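Local coordinates for protein alpha-rhamnosidase (Dictyoglomus thermophilum, PDB 6I60) that probably hydrolyses terminal non-reducing alpha-L-rhamnose residues from alpha-L-rhamnosides, as a thermophile's glycoside hydrolase, at residues Met504-Glu516 and Ala560-Leu572. Numbering follows the deposited sequence.
Sequences MGWMGDAQLSAEE and AWSTAYITIAWYL. With PGE (triethylene glycol), chain J.
The indole of W561 lies against the N-terminal turn of helix 507-512, with the bare CA of G508 set over its five-membered ring, 3.5 Å from the centroid and 5° off the ring normal, a CH-pi contact. Followed from CB outward, the W561 side chain passes first along G508 and then to the glycol. CB lies by G508 N and, more loosely, by CB of M507; CG and CD1 lie under the backbone of G508, whose N is above the same face; CD2 continues beneath G508 CA. At the bound triethylene glycol, probably a crystallisation additive, W561 NE1 donates to PGE O1 over 2.7 Å with an N-H...O angle of 144°, and CE2 and CZ2 border the same oxygen. That hydroxyl in turn donates to OD1 of D509, at 2.8 Å. The indoles of W506 and W561 meet at their borders, nearly perpendicular, neither covering the other's face, while the glycol O2 sits over one face of W506; E502 takes the indole N-H of W506.

Both helices belong to the six-hairpin glycosidase domain, whose (alpha/alpha)6 barrel is built of helical hairpins, and helices 507-512 and 564-572 run side by side in nearly the same direction, 25° apart with axes 9.4 Å from each other. Between them, CB of A564 is caught between SD of M507, 3.8 Å away, and CB of Q511. The methionine chain reaches it by bending at both chi2 and chi3, which also carries CE towards the S562 carbonyl. Further along, CB of A514 touches Y571 CD2 at the ring edge, 3.7 Å away, and CG1 of I568. The phenol crosses E515 at about a right angle, its OH 3.9 Å from E515 CB; R765 bonds that hydroxyl and forms a salt bridge with E515, while Y575 binds the other carboxylate oxygen.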
loop_
_atom_site.group_PDB
_atom_site.type_symbol
_atom_site.label_atom_id
_atom_site.label_comp_id
_atom_site.label_asym_id
_atom_site.label_seq_id
_atom_site.Cartn_x
_atom_site.Cartn_y
_atom_site.Cartn_z
ATOM N N MET A 504 9.233 -8.711 -5.497
ATOM C CA MET A 504 9.561 -7.497 -6.225
ATOM C C MET A 504 8.328 -6.609 -6.373
ATOM O O MET A 504 7.189 -7.037 -6.170
ATOM C CB MET A 504 10.134 -7.834 -7.603
ATOM C CG MET A 504 11.534 -8.424 -7.565
ATOM S SD MET A 504 12.624 -7.516 -6.454
ATOM C CE MET A 504 14.102 -8.524 -6.530
ATOM N N GLY A 505 8.573 -5.353 -6.730
ATOM C CA GLY A 505 7.493 -4.408 -6.925
ATOM C C GLY A 505 6.956 -4.415 -8.342
ATOM O O GLY A 505 7.107 -3.432 -9.073
ATOM N N TRP A 506 6.329 -5.522 -8.737
ATOM C CA TRP A 506 5.785 -5.637 -10.083
ATOM C C TRP A 506 4.684 -4.605 -10.302
ATOM O O TRP A 506 3.752 -4.489 -9.501
ATOM C CB TRP A 506 5.251 -7.048 -10.316
ATOM C CG TRP A 506 6.331 -8.065 -10.533
ATOM C CD1 TRP A 506 6.958 -8.814 -9.580
ATOM C CD2 TRP A 506 6.912 -8.444 -11.786
ATOM N NE1 TRP A 506 7.894 -9.636 -10.161
ATOM C CE2 TRP A 506 7.884 -9.428 -11.515
ATOM C CE3 TRP A 506 6.706 -8.045 -13.111
ATOM C CZ2 TRP A 506 8.649 -10.018 -12.519
ATOM C CZ3 TRP A 506 7.464 -8.632 -14.104
ATOM C CH2 TRP A 506 8.424 -9.608 -13.804
ATOM N N MET A 507 4.798 -3.858 -11.402
ATOM C CA MET A 507 3.903 -2.731 -11.643
ATOM C C MET A 507 2.484 -3.180 -11.969
ATOM O O MET A 507 1.523 -2.486 -11.619
ATOM C CB MET A 507 4.457 -1.868 -12.773
ATOM C CG MET A 507 5.658 -1.034 -12.376
ATOM S SD MET A 507 5.171 0.567 -11.714
ATOM C CE MET A 507 5.007 1.514 -13.230
ATOM N N GLY A 508 2.329 -4.323 -12.640
ATOM C CA GLY A 508 0.998 -4.767 -13.021
ATOM C C GLY A 508 0.151 -5.162 -11.825
ATOM O O GLY A 508 -1.015 -4.769 -11.716
ATOM N N ASP A 509 0.725 -5.947 -10.911
ATOM C CA ASP A 509 -0.019 -6.372 -9.732
ATOM C C ASP A 509 -0.396 -5.188 -8.852
ATOM O O ASP A 509 -1.471 -5.186 -8.241
ATOM C CB ASP A 509 0.797 -7.389 -8.934
ATOM C CG ASP A 509 1.340 -8.508 -9.802
ATOM O OD1 ASP A 509 1.646 -8.248 -10.985
ATOM O OD2 ASP A 509 1.459 -9.647 -9.301
ATOM N N ALA A 510 0.470 -4.173 -8.781
ATOM C CA ALA A 510 0.175 -3.004 -7.963
ATOM C C ALA A 510 -0.915 -2.142 -8.584
ATOM O O ALA A 510 -1.682 -1.496 -7.860
ATOM C CB ALA A 510 1.444 -2.180 -7.752
ATOM N N GLN A 511 -1.004 -2.122 -9.915
ATOM C CA GLN A 511 -2.006 -1.294 -10.577
ATOM C C GLN A 511 -3.400 -1.894 -10.443
ATOM O O GLN A 511 -4.364 -1.178 -10.151
ATOM C CB GLN A 511 -1.639 -1.116 -12.051
ATOM C CG GLN A 511 -2.740 -0.502 -12.898
ATOM C CD GLN A 511 -3.546 -1.541 -13.656
ATOM O OE1 GLN A 511 -2.992 -2.496 -14.205
ATOM N NE2 GLN A 511 -4.861 -1.359 -13.687
ATOM N N LEU A 512 -3.524 -3.210 -10.645
ATOM C CA LEU A 512 -4.840 -3.841 -10.658
ATOM C C LEU A 512 -5.455 -3.919 -9.266
ATOM O O LEU A 512 -6.684 -3.962 -9.138
ATOM C CB LEU A 512 -4.743 -5.239 -11.266
ATOM C CG LEU A 512 -4.376 -5.292 -12.749
ATOM C CD1 LEU A 512 -3.870 -6.674 -13.116
ATOM C CD2 LEU A 512 -5.564 -4.900 -13.616
ATOM N N SER A 513 -4.633 -3.947 -8.218
ATOM C CA SER A 513 -5.128 -4.021 -6.851
ATOM C C SER A 513 -5.064 -2.681 -6.129
ATOM O O SER A 513 -5.296 -2.630 -4.917
ATOM C CB SER A 513 -4.354 -5.082 -6.061
ATOM O OG SER A 513 -2.991 -4.728 -5.902
ATOM N N ALA A 514 -4.767 -1.594 -6.845
ATOM C CA ALA A 514 -4.643 -0.295 -6.192
ATOM C C ALA A 514 -5.995 0.216 -5.708
ATOM O O ALA A 514 -6.082 0.840 -4.645
ATOM C CB ALA A 514 -3.992 0.711 -7.141
ATOM N N GLU A 515 -7.060 -0.038 -6.473
ATOM C CA GLU A 515 -8.384 0.416 -6.061
ATOM C C GLU A 515 -8.876 -0.328 -4.826
ATOM O O GLU A 515 -9.559 0.262 -3.978
ATOM C CB GLU A 515 -9.378 0.254 -7.211
ATOM C CG GLU A 515 -10.732 0.898 -6.962
ATOM C CD GLU A 515 -11.634 0.854 -8.181
ATOM O OE1 GLU A 515 -11.762 -0.228 -8.790
ATOM O OE2 GLU A 515 -12.215 1.903 -8.531
ATOM N N GLU A 516 -8.536 -1.612 -4.700
ATOM C CA GLU A 516 -8.952 -2.370 -3.524
ATOM C C GLU A 516 -8.250 -1.869 -2.269
ATOM O O GLU A 516 -8.888 -1.688 -1.224
ATOM C CB GLU A 516 -8.677 -3.858 -3.738
ATOM C CG GLU A 516 -8.567 -4.666 -2.453
ATOM C CD GLU A 516 -7.132 -4.822 -1.983
ATOM O OE1 GLU A 516 -6.863 -4.549 -0.794
ATOM O OE2 GLU A 516 -6.274 -5.210 -2.802
ATOM N N ALA A 560 0.260 -2.992 -19.981
ATOM C CA ALA A 560 -0.620 -3.330 -18.868
ATOM C C ALA A 560 0.083 -3.211 -17.523
ATOM O O ALA A 560 -0.589 -3.134 -16.489
ATOM C CB ALA A 560 -1.170 -4.747 -19.037
ATOM N N TRP A 561 1.415 -3.200 -17.517
ATOM C CA TRP A 561 2.201 -3.057 -16.301
ATOM C C TRP A 561 2.606 -1.605 -16.062
ATOM O O TRP A 561 2.358 -1.056 -14.983
ATOM C CB TRP A 561 3.446 -3.952 -16.380
ATOM C CG TRP A 561 3.280 -5.301 -15.738
ATOM C CD1 TRP A 561 4.050 -5.832 -14.746
ATOM C CD2 TRP A 561 2.289 -6.289 -16.049
ATOM N NE1 TRP A 561 3.600 -7.087 -14.416
ATOM C CE2 TRP A 561 2.519 -7.391 -15.201
ATOM C CE3 TRP A 561 1.231 -6.350 -16.961
ATOM C CZ2 TRP A 561 1.729 -8.538 -15.236
ATOM C CZ3 TRP A 561 0.448 -7.489 -16.993
ATOM C CH2 TRP A 561 0.701 -8.567 -16.137
ATOM N N SER A 562 3.210 -0.966 -17.066
ATOM C CA SER A 562 3.699 0.399 -16.921
ATOM C C SER A 562 2.584 1.416 -16.741
ATOM O O SER A 562 2.873 2.568 -16.398
ATOM C CB SER A 562 4.550 0.780 -18.133
ATOM O OG SER A 562 5.722 -0.011 -18.202
ATOM N N THR A 563 1.325 1.029 -16.960
ATOM C CA THR A 563 0.207 1.938 -16.739
ATOM C C THR A 563 0.030 2.309 -15.273
ATOM O O THR A 563 -0.782 3.191 -14.971
ATOM C CB THR A 563 -1.087 1.317 -17.264
ATOM O OG1 THR A 563 -2.124 2.305 -17.274
ATOM C CG2 THR A 563 -1.511 0.155 -16.380
ATOM N N ALA A 564 0.766 1.665 -14.364
ATOM C CA ALA A 564 0.629 1.948 -12.940
ATOM C C ALA A 564 1.053 3.366 -12.583
ATOM O O ALA A 564 0.649 3.872 -11.531
ATOM C CB ALA A 564 1.446 0.944 -12.126
ATOM N N TYR A 565 1.858 4.017 -13.428
ATOM C CA TYR A 565 2.291 5.379 -13.132
ATOM C C TYR A 565 1.117 6.349 -13.176
ATOM O O TYR A 565 0.866 7.078 -12.210
ATOM C CB TYR A 565 3.384 5.809 -14.111
ATOM C CG TYR A 565 4.196 6.997 -13.639
ATOM C CD1 TYR A 565 4.157 7.409 -12.314
ATOM C CD2 TYR A 565 5.002 7.707 -14.521
ATOM C CE1 TYR A 565 4.898 8.491 -11.879
ATOM C CE2 TYR A 565 5.745 8.791 -14.096
ATOM C CZ TYR A 565 5.689 9.179 -12.774
ATOM O OH TYR A 565 6.428 10.258 -12.342
ATOM N N ILE A 566 0.383 6.372 -14.289
ATOM C CA ILE A 566 -0.736 7.300 -14.407
ATOM C C ILE A 566 -1.964 6.788 -13.661
ATOM O O ILE A 566 -2.762 7.586 -13.157
ATOM C CB ILE A 566 -1.064 7.564 -15.886
ATOM C CG1 ILE A 566 -1.363 6.251 -16.601
ATOM C CG2 ILE A 566 0.082 8.266 -16.578
ATOM C CD1 ILE A 566 -2.619 6.298 -17.403
ATOM N N THR A 567 -2.142 5.467 -13.580
ATOM C CA THR A 567 -3.339 4.920 -12.948
ATOM C C THR A 567 -3.337 5.183 -11.448
ATOM O O THR A 567 -4.312 5.707 -10.898
ATOM C CB THR A 567 -3.447 3.420 -13.231
ATOM O OG1 THR A 567 -3.753 3.215 -14.615
ATOM C CG2 THR A 567 -4.538 2.790 -12.375
ATOM N N ILE A 568 -2.244 4.827 -10.768
ATOM C CA ILE A 568 -2.169 5.048 -9.327
ATOM C C ILE A 568 -2.245 6.537 -9.016
ATOM O O ILE A 568 -2.891 6.951 -8.044
ATOM C CB ILE A 568 -0.892 4.406 -8.754
ATOM C CG1 ILE A 568 -0.961 2.884 -8.891
ATOM C CG2 ILE A 568 -0.700 4.795 -7.299
ATOM C CD1 ILE A 568 0.328 2.178 -8.539
ATOM N N ALA A 569 -1.609 7.367 -9.844
ATOM C CA ALA A 569 -1.690 8.809 -9.641
ATOM C C ALA A 569 -3.116 9.312 -9.833
ATOM O O ALA A 569 -3.587 10.162 -9.069
ATOM C CB ALA A 569 -0.730 9.529 -10.585
ATOM N N TRP A 570 -3.819 8.796 -10.845
ATOM C CA TRP A 570 -5.215 9.174 -11.037
ATOM C C TRP A 570 -6.086 8.683 -9.889
ATOM O O TRP A 570 -7.077 9.336 -9.540
ATOM C CB TRP A 570 -5.732 8.629 -12.369
ATOM C CG TRP A 570 -7.189 8.882 -12.595
ATOM C CD1 TRP A 570 -8.214 8.004 -12.394
ATOM C CD2 TRP A 570 -7.787 10.095 -13.064
ATOM N NE1 TRP A 570 -9.414 8.596 -12.708
ATOM C CE2 TRP A 570 -9.180 9.880 -13.124
ATOM C CE3 TRP A 570 -7.282 11.344 -13.441
ATOM C CZ2 TRP A 570 -10.071 10.865 -13.545
ATOM C CZ3 TRP A 570 -8.169 12.321 -13.859
ATOM C CH2 TRP A 570 -9.548 12.076 -13.907
ATOM N N TYR A 571 -5.737 7.541 -9.293
ATOM C CA TYR A 571 -6.477 7.054 -8.133
ATOM C C TYR A 571 -6.321 7.998 -6.948
ATOM O O TYR A 571 -7.281 8.234 -6.204
ATOM C CB TYR A 571 -6.008 5.647 -7.762
ATOM C CG TYR A 571 -6.654 4.543 -8.571
ATOM C CD1 TYR A 571 -7.885 4.735 -9.187
ATOM C CD2 TYR A 571 -6.032 3.309 -8.719
ATOM C CE1 TYR A 571 -8.478 3.729 -9.925
ATOM C CE2 TYR A 571 -6.618 2.299 -9.458
ATOM C CZ TYR A 571 -7.839 2.514 -10.058
ATOM O OH TYR A 571 -8.426 1.511 -10.793
ATOM N N LEU A 572 -5.120 8.554 -6.763
ATOM C CA LEU A 572 -4.886 9.471 -5.654
ATOM C C LEU A 572 -5.711 10.745 -5.791
ATOM O O LEU A 572 -6.082 11.353 -4.780
ATOM C CB LEU A 572 -3.400 9.808 -5.560
ATOM C CG LEU A 572 -2.484 8.646 -5.178
ATOM C CD1 LEU A 572 -1.065 9.135 -4.941
ATOM C CD2 LEU A 572 -3.022 7.928 -3.948
HETATM C C1 PGE J . 3.606 -10.495 -12.354
HETATM O O1 PGE J . 3.674 -9.105 -12.646
HETATM C C2 PGE J . 3.984 -11.279 -13.594
HETATM O O2 PGE J . 5.381 -11.192 -13.788
HETATM C C3 PGE J . 5.935 -12.258 -14.535
HETATM C C4 PGE J . 5.981 -13.512 -13.681
HETATM O O4 PGE J . 5.228 -12.716 -9.510
HETATM C C6 PGE J . 4.631 -13.478 -10.551
HETATM C C5 PGE J . 5.712 -14.105 -11.411
HETATM O O3 PGE J . 6.204 -13.152 -12.331
#